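Side-chain contacts in catechol 1,2 dioxygenase (Acinetobacter radioresistens, PDB 2XSU), which probably catalyses the iron(III)-dependent intradiol cleavage of catechol by dioxygen to cis,cis-muconate, working as a homodimer: residues Q34-V37 with R38-D42; L50-P54 with S55-K59; Q210-L213 with N214-R218. The protein carries 1 engineered substitution. All coordinates share one frame; numbering follows the deposited sequence.

Contact 1: Q34-V37 with R38-D42; sequences QVVV and RLLGD. With PIE (1,2-diacyl-sn-glycero-3-phosphoinositol), chain C.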
loop_
_atom_site.group_PDB
_atom_site.type_symbol
_atom_site.label_atom_id
_atom_site.label_comp_id
_atom_site.label_asym_id
_atom_site.label_seq_id
_atom_site.Cartn_x
_atom_site.Cartn_y
_atom_site.Cartn_z
ATOM N N GLN A 34 -13.620 12.990 -2.411
ATOM C CA GLN A 34 -13.155 13.472 -3.713
ATOM C C GLN A 34 -11.922 12.687 -4.227
ATOM O O GLN A 34 -11.891 12.249 -5.372
ATOM C CB GLN A 34 -12.792 14.968 -3.578
ATOM C CG GLN A 34 -12.326 15.584 -4.863
ATOM C CD GLN A 34 -11.667 16.953 -4.680
ATOM O OE1 GLN A 34 -11.255 17.334 -3.588
ATOM N NE2 GLN A 34 -11.562 17.686 -5.777
ATOM N N VAL A 35 -10.909 12.546 -3.373
ATOM C CA VAL A 35 -9.670 11.879 -3.767
ATOM C C VAL A 35 -9.891 10.375 -4.045
ATOM O O VAL A 35 -9.439 9.864 -5.084
ATOM C CB VAL A 35 -8.524 12.109 -2.724
ATOM C CG1 VAL A 35 -7.282 11.229 -3.074
ATOM C CG2 VAL A 35 -8.180 13.598 -2.592
ATOM N N VAL A 36 -10.636 9.697 -3.173
ATOM C CA VAL A 36 -10.944 8.279 -3.378
ATOM C C VAL A 36 -11.699 8.032 -4.695
ATOM O O VAL A 36 -11.343 7.123 -5.474
ATOM C CB VAL A 36 -11.700 7.708 -2.153
ATOM C CG1 VAL A 36 -12.308 6.329 -2.467
ATOM C CG2 VAL A 36 -10.750 7.697 -0.932
ATOM N N VAL A 37 -12.724 8.835 -4.970
ATOM C CA VAL A 37 -13.503 8.693 -6.193
ATOM C C VAL A 37 -12.618 8.867 -7.435
ATOM O O VAL A 37 -12.715 8.112 -8.397
ATOM C CB VAL A 37 -14.699 9.665 -6.173
ATOM C CG1 VAL A 37 -15.364 9.748 -7.537
ATOM C CG2 VAL A 37 -15.696 9.209 -5.129
ATOM N N ARG A 38 -11.744 9.865 -7.407
ATOM C CA ARG A 38 -10.834 10.094 -8.522
ATOM C C ARG A 38 -9.844 8.949 -8.717
ATOM O O ARG A 38 -9.699 8.446 -9.836
ATOM C CB ARG A 38 -10.110 11.441 -8.333
ATOM C CG ARG A 38 -8.948 11.693 -9.337
ATOM C CD ARG A 38 -9.395 11.728 -10.811
ATOM N NE ARG A 38 -8.238 11.907 -11.698
ATOM C CZ ARG A 38 -7.930 13.073 -12.269
ATOM N NH1 ARG A 38 -8.733 14.122 -12.108
ATOM N NH2 ARG A 38 -6.860 13.163 -13.048
ATOM N N LEU A 39 -9.174 8.541 -7.641
ATOM C CA LEU A 39 -8.147 7.502 -7.772
ATOM C C LEU A 39 -8.743 6.153 -8.145
ATOM O O LEU A 39 -8.136 5.427 -8.932
ATOM C CB LEU A 39 -7.277 7.384 -6.510
ATOM C CG LEU A 39 -6.459 8.642 -6.193
ATOM C CD1 LEU A 39 -5.725 8.419 -4.875
ATOM C CD2 LEU A 39 -5.492 9.021 -7.330
ATOM N N LEU A 40 -9.919 5.825 -7.603
ATOM C CA LEU A 40 -10.547 4.545 -7.958
ATOM C C LEU A 40 -11.002 4.533 -9.406
ATOM O O LEU A 40 -10.814 3.550 -10.110
ATOM C CB LEU A 40 -11.746 4.248 -7.061
ATOM C CG LEU A 40 -11.439 3.608 -5.717
ATOM C CD1 LEU A 40 -12.703 3.672 -4.836
ATOM C CD2 LEU A 40 -11.013 2.137 -5.986
ATOM N N GLY A 41 -11.620 5.630 -9.850
ATOM C CA GLY A 41 -12.010 5.730 -11.254
ATOM C C GLY A 41 -10.788 5.589 -12.174
ATOM O O GLY A 41 -10.828 4.886 -13.183
ATOM N N ASP A 42 -9.676 6.241 -11.817
ATOM C CA ASP A 42 -8.462 6.127 -12.623
ATOM C C ASP A 42 -7.923 4.699 -12.623
ATOM O O ASP A 42 -7.487 4.210 -13.662
ATOM C CB ASP A 42 -7.368 7.087 -12.133
ATOM C CG ASP A 42 -7.663 8.583 -12.440
ATOM O OD1 ASP A 42 -8.581 8.939 -13.210
ATOM O OD2 ASP A 42 -6.945 9.417 -11.837
HETATM P P PIE C . -7.497 7.689 9.677
HETATM O O11 PIE C . -7.251 9.018 10.216
HETATM O O12 PIE C . -7.885 7.715 8.044
HETATM O O13 PIE C . -8.984 7.221 10.451
HETATM O O14 PIE C . -6.654 6.552 10.063
HETATM C C1 PIE C . -8.061 9.910 9.255
HETATM C C2 PIE C . -6.956 10.319 8.258
HETATM C C3 PIE C . -7.446 9.838 6.886
HETATM O O31 PIE C . -6.384 9.385 6.021
HETATM O O32 PIE C . -7.391 7.553 5.199
HETATM C C31 PIE C . -6.879 8.649 4.984
HETATM C C32 PIE C . -6.787 9.192 3.559
HETATM C C33 PIE C . -5.949 8.268 2.678
HETATM C C34 PIE C . -6.832 7.385 1.797
HETATM C C35 PIE C . -6.212 7.228 0.410
HETATM C C36 PIE C . -6.348 5.797 -0.105
HETATM C C37 PIE C . -7.529 5.691 -1.068
HETATM C C38 PIE C . -7.302 4.575 -2.084
HETATM C C39 PIE C . -7.945 4.864 -3.284
HETATM C C40 PIE C . -7.577 4.293 -4.502
HETATM C C41 PIE C . -6.540 3.376 -4.622
HETATM C C42 PIE C . -7.083 1.963 -4.864
HETATM O O21 PIE C . -6.602 11.762 8.268
HETATM O O22 PIE C . -8.623 12.768 8.535
HETATM C C21 PIE C . -7.559 12.693 7.918
HETATM C C22 PIE C . -7.313 13.729 6.805
HETATM C C23 PIE C . -6.480 13.301 5.596
HETATM C C24 PIE C . -6.316 14.469 4.612
HETATM C C25 PIE C . -6.874 14.124 3.228
HETATM C C26 PIE C . -5.980 13.105 2.524
HETATM C C27 PIE C . -6.464 12.828 1.105
HETATM C C28 PIE C . -5.922 11.491 0.593
HETATM C C29 PIE C . -4.628 11.689 -0.196
HETATM C C47 PIE C . -4.206 10.416 -0.930
HETATM C C48 PIE C . -2.896 10.658 -1.676
HETATM C C49 PIE C . -2.710 9.658 -2.818
HETATM C C50 PIE C . -1.262 9.164 -2.921
HETATM C C51 PIE C . -1.052 7.805 -2.234
HETATM C "C1'" PIE C . -5.531 4.922 13.177
HETATM C "C2'" PIE C . -4.592 5.980 13.675
HETATM C "C3'" PIE C . -5.229 7.357 13.411
HETATM C "C4'" PIE C . -5.555 7.540 11.986
HETATM C "C5'" PIE C . -6.466 6.421 11.465
HETATM C "C6'" PIE C . -5.779 5.046 11.679
HETATM O "O1'" PIE C . -4.934 3.625 13.353
HETATM O "O2'" PIE C . -4.343 5.866 15.065
HETATM O "O3'" PIE C . -4.356 8.404 13.854
HETATM O "O4'" PIE C . -5.035 8.453 11.043
HETATM O "O6'" PIE C . -6.669 4.006 11.255
HETATM C C52 PIE C . -2.017 6.711 -2.723
HETATM C C53 PIE C . -1.527 6.047 -4.009
HETATM C C54 PIE C . -0.243 5.243 -3.777
HETATM C C55 PIE C . -0.285 3.911 -4.531
HETATM C C43 PIE C . -7.225 1.169 -3.556
HETATM C C44 PIE C . -6.638 -0.238 -3.670
HETATM C C45 PIE C . -7.614 -1.273 -3.110
HETATM C C46 PIE C . -7.020 -1.962 -1.891
#
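Arg-38 rests its CB on the carbonyl oxygens of Gln-34 and Val-35 and turns the edge of its guanidinium to Asp-42, one turn further on. Arg-38 NE donates to Asp-42 OD2 over 2.8 Å. This acceptor lies almost exactly in the guanidinium plane. The carboxylate is met on its syn side, 19° out of its own plane. The arginine chain reaches this place through a bend at chi2 (61°), which folds it along the helix towards the C-terminal end. The pair is a salt bridge between residues i and i+4. Both partners have a second charge to serve: Arg-38 NH2 pairs with Asp-49 of the second subunit, and Asp-42 OD1 with Arg-9. The exposed Gln-34 amide bonds through OE1 to Arg-31.

Another flank of the helix is aliphatic. Val-35 and Leu-39 lie side by side and point the same way, with CG1 of Val-35 3.7 Å from CD1 of Leu-39. Val-36 and Leu-40 repeat the arrangement, CG1 to CD1, at 3.6 Å. In both valines CG1 stands anti to the backbone N and leans towards the next turn, where it meets the leucine. Val-36 CG2 instead touches C37 of the phospholipid at 3.8 Å. Val-35 CG1 is as far from C47, on the other acyl chain. Leu-39 reaches both chains, with CB 3.7 Å from C40 and CD1 3.9 Å from C49.

The backbone bonds are the regular i to i+4 set, such as Leu-39 N to Val-35 O at 2.9 Å. The whole is an amphipathic helix of the N-terminal helical region. Its apolar stripe lines the lipid-binding tunnel at the dimer interface, as in other catechol 1,2-dioxygenases.

Contact 2: L50-P54 with S55-K59; sequences LDIQP and SEVWK. With PIE (1,2-diacyl-sn-glycero-3-phosphoinositol), chain B.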
loop_
_atom_site.group_PDB
_atom_site.type_symbol
_atom_site.label_atom_id
_atom_site.label_comp_id
_atom_site.label_asym_id
_atom_site.label_seq_id
_atom_site.Cartn_x
_atom_site.Cartn_y
_atom_site.Cartn_z
ATOM N N LEU A 50 -5.295 -1.412 -20.025
ATOM C CA LEU A 50 -4.166 -2.333 -20.078
ATOM C C LEU A 50 -4.591 -3.812 -19.954
ATOM O O LEU A 50 -3.741 -4.707 -19.889
ATOM C CB LEU A 50 -3.128 -1.922 -19.001
ATOM C CG LEU A 50 -2.141 -0.813 -19.348
ATOM C CD1 LEU A 50 -2.816 0.478 -19.636
ATOM C CD2 LEU A 50 -1.163 -0.620 -18.197
ATOM N N ASP A 51 -5.916 -4.026 -19.864
ATOM C CA ASP A 51 -6.536 -5.344 -19.627
ATOM C C ASP A 51 -5.823 -6.094 -18.496
ATOM O O ASP A 51 -5.301 -7.213 -18.656
ATOM C CB ASP A 51 -6.561 -6.157 -20.929
ATOM C CG ASP A 51 -7.447 -7.393 -20.830
ATOM O OD1 ASP A 51 -8.391 -7.433 -19.988
ATOM O OD2 ASP A 51 -7.203 -8.329 -21.630
ATOM N N ILE A 52 -5.754 -5.429 -17.342
ATOM C CA ILE A 52 -5.094 -5.968 -16.159
ATOM C C ILE A 52 -5.969 -7.083 -15.565
ATOM O O ILE A 52 -7.153 -6.882 -15.274
ATOM C CB ILE A 52 -4.765 -4.865 -15.120
ATOM C CG1 ILE A 52 -4.002 -3.717 -15.819
ATOM C CG2 ILE A 52 -3.941 -5.463 -13.961
ATOM C CD1 ILE A 52 -3.558 -2.571 -14.835
ATOM N N GLN A 53 -5.357 -8.251 -15.430
ATOM C CA GLN A 53 -6.040 -9.482 -15.010
ATOM C C GLN A 53 -6.134 -9.562 -13.494
ATOM O O GLN A 53 -5.330 -8.935 -12.788
ATOM C CB GLN A 53 -5.292 -10.698 -15.572
ATOM C CG GLN A 53 -5.286 -10.731 -17.096
ATOM C CD GLN A 53 -6.693 -10.748 -17.668
ATOM O OE1 GLN A 53 -7.090 -9.827 -18.391
ATOM N NE2 GLN A 53 -7.483 -11.757 -17.293
ATOM N N PRO A 54 -7.118 -10.309 -12.950
ATOM C CA PRO A 54 -7.214 -10.391 -11.504
ATOM C C PRO A 54 -5.899 -10.833 -10.847
ATOM O O PRO A 54 -5.512 -10.279 -9.850
ATOM C CB PRO A 54 -8.334 -11.419 -11.279
ATOM C CG PRO A 54 -9.180 -11.245 -12.452
ATOM C CD PRO A 54 -8.209 -11.079 -13.590
ATOM N N SER A 55 -5.199 -11.795 -11.440
ATOM C CA SER A 55 -3.955 -12.271 -10.856
ATOM C C SER A 55 -2.927 -11.146 -10.751
ATOM O O SER A 55 -2.168 -11.103 -9.776
ATOM C CB SER A 55 -3.399 -13.423 -11.681
ATOM O OG SER A 55 -4.273 -14.546 -11.575
ATOM N N GLU A 56 -2.919 -10.253 -11.748
ATOM C CA GLU A 56 -2.033 -9.075 -11.737
ATOM C C GLU A 56 -2.411 -8.065 -10.639
ATOM O O GLU A 56 -1.555 -7.557 -9.919
ATOM C CB GLU A 56 -2.034 -8.399 -13.110
ATOM C CG GLU A 56 -1.371 -9.289 -14.152
ATOM C CD GLU A 56 -1.439 -8.732 -15.552
ATOM O OE1 GLU A 56 -2.513 -8.262 -15.981
ATOM O OE2 GLU A 56 -0.403 -8.778 -16.253
ATOM N N VAL A 57 -3.707 -7.804 -10.476
ATOM C CA VAL A 57 -4.157 -6.917 -9.420
ATOM C C VAL A 57 -3.766 -7.466 -8.045
ATOM O O VAL A 57 -3.218 -6.746 -7.207
ATOM C CB VAL A 57 -5.691 -6.684 -9.498
ATOM C CG1 VAL A 57 -6.198 -5.882 -8.309
ATOM C CG2 VAL A 57 -6.052 -5.973 -10.801
ATOM N N TRP A 58 -3.997 -8.762 -7.808
ATOM C CA TRP A 58 -3.642 -9.356 -6.520
ATOM C C TRP A 58 -2.139 -9.306 -6.288
ATOM O O TRP A 58 -1.713 -9.003 -5.195
ATOM C CB TRP A 58 -4.176 -10.797 -6.387
ATOM C CG TRP A 58 -5.680 -10.869 -6.413
ATOM C CD1 TRP A 58 -6.424 -11.675 -7.217
ATOM C CD2 TRP A 58 -6.616 -10.109 -5.631
ATOM N NE1 TRP A 58 -7.762 -11.460 -7.006
ATOM C CE2 TRP A 58 -7.911 -10.526 -6.016
ATOM C CE3 TRP A 58 -6.484 -9.134 -4.628
ATOM C CZ2 TRP A 58 -9.082 -9.996 -5.443
ATOM C CZ3 TRP A 58 -7.643 -8.608 -4.052
ATOM C CH2 TRP A 58 -8.937 -9.050 -4.466
ATOM N N LYS A 59 -1.344 -9.516 -7.339
ATOM C CA LYS A 59 0.112 -9.398 -7.181
ATOM C C LYS A 59 0.502 -7.979 -6.774
ATOM O O LYS A 59 1.395 -7.794 -5.930
ATOM C CB LYS A 59 0.852 -9.854 -8.444
ATOM C CG LYS A 59 0.873 -11.383 -8.530
ATOM C CD LYS A 59 1.537 -11.941 -9.786
ATOM C CE LYS A 59 1.517 -13.498 -9.765
ATOM N NZ LYS A 59 0.300 -14.132 -10.383
HETATM P P PIE B . 8.754 -9.458 -6.548
HETATM O O11 PIE B . 8.447 -10.701 -7.240
HETATM O O12 PIE B . 8.164 -8.108 -7.351
HETATM O O13 PIE B . 10.480 -9.328 -6.726
HETATM O O14 PIE B . 8.653 -9.365 -5.087
HETATM C C1 PIE B . 8.285 -10.226 -8.697
HETATM C C2 PIE B . 6.754 -10.035 -8.759
HETATM C C3 PIE B . 6.541 -8.564 -9.139
HETATM O O31 PIE B . 5.380 -7.972 -8.519
HETATM O O32 PIE B . 6.284 -5.994 -7.955
HETATM C C31 PIE B . 5.431 -6.610 -8.590
HETATM C C32 PIE B . 4.419 -5.859 -9.454
HETATM C C33 PIE B . 3.569 -4.918 -8.602
HETATM C C34 PIE B . 4.052 -3.473 -8.715
HETATM C C35 PIE B . 2.863 -2.515 -8.745
HETATM C C36 PIE B . 3.130 -1.267 -7.907
HETATM C C37 PIE B . 3.563 -0.109 -8.804
HETATM C C38 PIE B . 3.177 1.231 -8.184
HETATM C C39 PIE B . 2.940 2.180 -9.175
HETATM C C40 PIE B . 2.166 3.322 -8.965
HETATM C C41 PIE B . 1.572 3.616 -7.745
HETATM C C42 PIE B . 2.299 4.772 -7.045
HETATM O O21 PIE B . 6.040 -10.972 -9.666
HETATM O O22 PIE B . 7.457 -11.127 -11.437
HETATM C C21 PIE B . 6.313 -10.939 -11.019
HETATM C C22 PIE B . 5.199 -10.754 -12.066
HETATM C C23 PIE B . 4.023 -9.843 -11.710
HETATM C C24 PIE B . 3.003 -9.806 -12.859
HETATM C C25 PIE B . 2.795 -8.382 -13.383
HETATM C C26 PIE B . 2.026 -7.540 -12.366
HETATM C C27 PIE B . 1.719 -6.150 -12.914
HETATM C C28 PIE B . 1.428 -5.166 -11.779
HETATM C C29 PIE B . -0.073 -5.073 -11.504
HETATM C C47 PIE B . -0.410 -3.919 -10.561
HETATM C C48 PIE B . -1.914 -3.889 -10.296
HETATM C C49 PIE B . -2.372 -2.506 -9.831
HETATM C C50 PIE B . -3.409 -2.590 -8.706
HETATM C C51 PIE B . -2.783 -2.407 -7.312
HETATM C "C1'" PIE B . 9.964 -11.162 -2.142
HETATM C "C2'" PIE B . 9.175 -12.431 -2.267
HETATM C "C3'" PIE B . 9.108 -12.816 -3.756
HETATM C "C4'" PIE B . 8.534 -11.732 -4.573
HETATM C "C5'" PIE B . 9.307 -10.419 -4.394
HETATM C "C6'" PIE B . 9.307 -10.012 -2.897
HETATM O "O1'" PIE B . 9.991 -10.742 -0.767
HETATM O "O2'" PIE B . 9.770 -13.504 -1.557
HETATM O "O3'" PIE B . 8.345 -14.018 -3.927
HETATM O "O4'" PIE B . 7.335 -11.690 -5.317
HETATM O "O6'" PIE B . 10.092 -8.824 -2.734
HETATM C C52 PIE B . -1.958 -1.115 -7.172
HETATM C C53 PIE B . -2.836 0.093 -6.850
HETATM C C54 PIE B . -3.467 -0.021 -5.459
HETATM C C55 PIE B . -3.434 1.325 -4.728
HETATM C C43 PIE B . 3.362 4.267 -6.057
HETATM C C44 PIE B . 3.274 4.974 -4.705
HETATM C C45 PIE B . 4.658 5.434 -4.249
HETATM C C46 PIE B . 5.066 4.712 -2.972
#
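Glu-56 turns its carboxylate back over the start of its own helix to take the backbone N-H of Gln-53. Gln-53 N lies 2.9 Å from Glu-56 OE1 and the bond is almost straight (176°). Unusually, OE1 is met at its anti lone pair, away from OE2. The same oxygen is in a salt bridge with Arg-31 of the second subunit. That second partner probably steadies the carboxylate and favours its charged form.

The Glu-56 stem crosses Ile-52 at about a right angle. Ile-52 CG2 sits 3.6 Å from Glu-56 CB and 3.8 Å from Val-57 CG2.

Pro-54 opens the helix. Pro-54 O accepts from Trp-58 N at 3.0 Å and lies 3.1 Å from Trp-58 CD1, oblique to the ring. Arg-307 of the second subunit makes a cation-pi contact with this indole. On the lipid side, Glu-56 O approaches C29 of an acyl chain at 3.3 Å.

With Gln-53 as N-cap, Glu-56 provides the side-chain-to-N-cap arm of a capping box, and Ile-52 with Val-57 forms a hydrophobic staple. Together they start helix 54-69, just after the Schellman motif at Asp-51.

Contact 3: Q210-L213 with N214-R218; sequences QALL and NKLGR. With PIE (1,2-diacyl-sn-glycero-3-phosphoinositol), chain B.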
loop_
_atom_site.group_PDB
_atom_site.type_symbol
_atom_site.label_atom_id
_atom_site.label_comp_id
_atom_site.label_asym_id
_atom_site.label_seq_id
_atom_site.Cartn_x
_atom_site.Cartn_y
_atom_site.Cartn_z
ATOM N N GLN A 210 14.005 -2.670 -3.916
ATOM C CA GLN A 210 14.972 -3.236 -4.852
ATOM C C GLN A 210 14.349 -4.334 -5.712
ATOM O O GLN A 210 14.665 -4.446 -6.894
ATOM C CB GLN A 210 16.232 -3.730 -4.127
ATOM C CG GLN A 210 17.408 -3.957 -5.104
ATOM C CD GLN A 210 17.802 -2.688 -5.861
ATOM O OE1 GLN A 210 18.129 -1.689 -5.240
ATOM N NE2 GLN A 210 17.748 -2.717 -7.200
ATOM N N ALA A 211 13.414 -5.107 -5.146
ATOM C CA ALA A 211 12.744 -6.117 -5.960
ATOM C C ALA A 211 12.054 -5.494 -7.168
ATOM O O ALA A 211 12.129 -6.021 -8.289
ATOM C CB ALA A 211 11.742 -6.911 -5.108
ATOM N N LEU A 212 11.352 -4.379 -6.956
ATOM C CA LEU A 212 10.651 -3.748 -8.048
ATOM C C LEU A 212 11.656 -3.053 -8.991
ATOM O O LEU A 212 11.549 -3.174 -10.222
ATOM C CB LEU A 212 9.586 -2.775 -7.512
ATOM C CG LEU A 212 8.849 -1.973 -8.588
ATOM C CD1 LEU A 212 8.102 -2.866 -9.605
ATOM C CD2 LEU A 212 7.823 -1.069 -7.900
ATOM N N LEU A 213 12.652 -2.361 -8.426
ATOM C CA LEU A 213 13.686 -1.749 -9.272
ATOM C C LEU A 213 14.368 -2.787 -10.167
ATOM O O LEU A 213 14.627 -2.527 -11.342
ATOM C CB LEU A 213 14.720 -0.999 -8.431
ATOM C CG LEU A 213 14.245 0.251 -7.677
ATOM C CD1 LEU A 213 15.315 0.681 -6.640
ATOM C CD2 LEU A 213 13.900 1.412 -8.638
ATOM N N ASN A 214 14.627 -3.969 -9.639
ATOM C CA ASN A 214 15.176 -5.045 -10.475
ATOM C C ASN A 214 14.329 -5.369 -11.699
ATOM O O ASN A 214 14.886 -5.539 -12.796
ATOM C CB ASN A 214 15.435 -6.314 -9.647
ATOM C CG ASN A 214 16.605 -6.172 -8.695
ATOM O OD1 ASN A 214 17.409 -5.251 -8.806
ATOM N ND2 ASN A 214 16.703 -7.091 -7.744
ATOM N N LYS A 215 12.989 -5.430 -11.522
ATOM C CA LYS A 215 12.064 -5.666 -12.636
ATOM C C LYS A 215 12.081 -4.527 -13.662
ATOM O O LYS A 215 11.807 -4.747 -14.849
ATOM C CB LYS A 215 10.643 -5.877 -12.114
ATOM C CG LYS A 215 10.476 -7.101 -11.214
ATOM C CD LYS A 215 10.514 -8.391 -12.027
ATOM C CE LYS A 215 10.374 -9.619 -11.136
ATOM N NZ LYS A 215 10.178 -10.862 -11.932
ATOM N N LEU A 216 12.441 -3.318 -13.197
ATOM C CA LEU A 216 12.551 -2.125 -14.017
ATOM C C LEU A 216 13.952 -1.950 -14.628
ATOM O O LEU A 216 14.182 -1.008 -15.362
ATOM C CB LEU A 216 12.157 -0.882 -13.193
ATOM C CG LEU A 216 10.681 -0.864 -12.727
ATOM C CD1 LEU A 216 10.439 0.384 -11.893
ATOM C CD2 LEU A 216 9.743 -0.862 -13.930
ATOM N N GLY A 217 14.852 -2.892 -14.338
ATOM C CA GLY A 217 16.242 -2.775 -14.822
ATOM C C GLY A 217 17.023 -1.636 -14.199
ATOM O O GLY A 217 18.015 -1.175 -14.774
ATOM N N ARG A 218 16.625 -1.216 -12.993
ATOM C CA ARG A 218 17.189 -0.024 -12.349
ATOM C C ARG A 218 18.016 -0.338 -11.093
ATOM O O ARG A 218 17.729 -1.263 -10.334
ATOM C CB ARG A 218 16.055 0.950 -11.961
ATOM C CG ARG A 218 15.410 1.676 -13.126
ATOM C CD ARG A 218 14.309 2.675 -12.652
ATOM N NE ARG A 218 14.903 3.593 -11.691
ATOM C CZ ARG A 218 14.225 4.299 -10.783
ATOM N NH1 ARG A 218 12.892 4.240 -10.719
ATOM N NH2 ARG A 218 14.900 5.037 -9.917
HETATM P P PIE B . 8.754 -9.458 -6.548
HETATM O O11 PIE B . 8.447 -10.701 -7.240
HETATM O O12 PIE B . 8.164 -8.108 -7.351
HETATM O O13 PIE B . 10.480 -9.328 -6.726
HETATM O O14 PIE B . 8.653 -9.365 -5.087
HETATM C C1 PIE B . 8.285 -10.226 -8.697
HETATM C C2 PIE B . 6.754 -10.035 -8.759
HETATM C C3 PIE B . 6.541 -8.564 -9.139
HETATM O O31 PIE B . 5.380 -7.972 -8.519
HETATM O O32 PIE B . 6.284 -5.994 -7.955
HETATM C C31 PIE B . 5.431 -6.610 -8.590
HETATM C C32 PIE B . 4.419 -5.859 -9.454
HETATM C C33 PIE B . 3.569 -4.918 -8.602
HETATM C C34 PIE B . 4.052 -3.473 -8.715
HETATM C C35 PIE B . 2.863 -2.515 -8.745
HETATM C C36 PIE B . 3.130 -1.267 -7.907
HETATM C C37 PIE B . 3.563 -0.109 -8.804
HETATM C C38 PIE B . 3.177 1.231 -8.184
HETATM C C39 PIE B . 2.940 2.180 -9.175
HETATM C C40 PIE B . 2.166 3.322 -8.965
HETATM C C41 PIE B . 1.572 3.616 -7.745
HETATM C C42 PIE B . 2.299 4.772 -7.045
HETATM O O21 PIE B . 6.040 -10.972 -9.666
HETATM O O22 PIE B . 7.457 -11.127 -11.437
HETATM C C21 PIE B . 6.313 -10.939 -11.019
HETATM C C22 PIE B . 5.199 -10.754 -12.066
HETATM C C23 PIE B . 4.023 -9.843 -11.710
HETATM C C24 PIE B . 3.003 -9.806 -12.859
HETATM C C25 PIE B . 2.795 -8.382 -13.383
HETATM C C26 PIE B . 2.026 -7.540 -12.366
HETATM C C27 PIE B . 1.719 -6.150 -12.914
HETATM C C28 PIE B . 1.428 -5.166 -11.779
HETATM C C29 PIE B . -0.073 -5.073 -11.504
HETATM C C47 PIE B . -0.410 -3.919 -10.561
HETATM C C48 PIE B . -1.914 -3.889 -10.296
HETATM C C49 PIE B . -2.372 -2.506 -9.831
HETATM C C50 PIE B . -3.409 -2.590 -8.706
HETATM C C51 PIE B . -2.783 -2.407 -7.312
HETATM C "C1'" PIE B . 9.964 -11.162 -2.142
HETATM C "C2'" PIE B . 9.175 -12.431 -2.267
HETATM C "C3'" PIE B . 9.108 -12.816 -3.756
HETATM C "C4'" PIE B . 8.534 -11.732 -4.573
HETATM C "C5'" PIE B . 9.307 -10.419 -4.394
HETATM C "C6'" PIE B . 9.307 -10.012 -2.897
HETATM O "O1'" PIE B . 9.991 -10.742 -0.767
HETATM O "O2'" PIE B . 9.770 -13.504 -1.557
HETATM O "O3'" PIE B . 8.345 -14.018 -3.927
HETATM O "O4'" PIE B . 7.335 -11.690 -5.317
HETATM O "O6'" PIE B . 10.092 -8.824 -2.734
HETATM C C52 PIE B . -1.958 -1.115 -7.172
HETATM C C53 PIE B . -2.836 0.093 -6.850
HETATM C C54 PIE B . -3.467 -0.021 -5.459
HETATM C C55 PIE B . -3.434 1.325 -4.728
HETATM C C43 PIE B . 3.362 4.267 -6.057
HETATM C C44 PIE B . 3.274 4.974 -4.705
HETATM C C45 PIE B . 4.658 5.434 -4.249
HETATM C C46 PIE B . 5.066 4.712 -2.972
#
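Leu-213 and Arg-218 meet where helix 208-215 ends in a Schellman motif, and this is the tightly packed part of the contact. Gly-217 has a positive phi and turns the chain out of the helix. Arg-218 N then reaches back to Leu-213 O at 2.9 Å, and Gly-217 N to Asn-214 O at 3.1 Å. Leu-213 O also takes a weak bond from Leu-216 N. The Arg-218 donor stands above the Leu-213 carbonyl plane, 38° out of it.

The same two residues pack through their side chains. Leu-213 CD2 sits over the centre of one face of the Arg-218 guanidinium, 3.6 Å from CZ. The Arg-218 chain bends at chi3 (56°), which lays the flat group across the leucine methyl. Both residues are buried. NH1 of Arg-218 is bonded to Gly-79 O, so the charged end is held inside the protein by a backbone carbonyl. Phe-254 packs on Leu-213.

The solvent side is looser. Asn-214 is exposed there and meets the amide of Gln-210, whose chain folds back at chi2 (60°). Gln-210 NE2 donates to Asn-214 OD1 at 3.0 Å. The acceptor lies near the plane of the glutamine amide. The donor, however, is well above the asparagine carbonyl plane and not on a lone pair. A second bond from NE2, to Arg-218 O, is long and weak.

A further flank belongs to the phospholipid. Ala-211 CB lies 3.2 Å from phosphate oxygen O13. Lys-215 bends at chi2 and then runs out straight. Its stem passes close to the lipid's glycerol carbon C1, with Lys-215 CE 3.3 Å from it, and Lys-215 NZ donates to the ester carbonyl oxygen O22 at 2.8 Å.

Overall arrangement
The contacts follow one another along the chain. Contact 1 lies in helix 30-49. Contact 2 starts the next helix, 54-69, with its centre about 19 Å from that of contact 1. Both belong to the N-terminal helical region. Contact 3 comes much later, at the end of helix 208-215 in the dioxygenase region. Its centre is about 19 Å from that of contact 2 and about 28 Å from that of contact 1. No two of them touch. Contacts 2 and 3 share one phospholipid, contact 1 meets the other, and all three touch the second subunit. Lipid-binding and dimer-contacting surfaces thus coincide at all three places, in both regions of the chain.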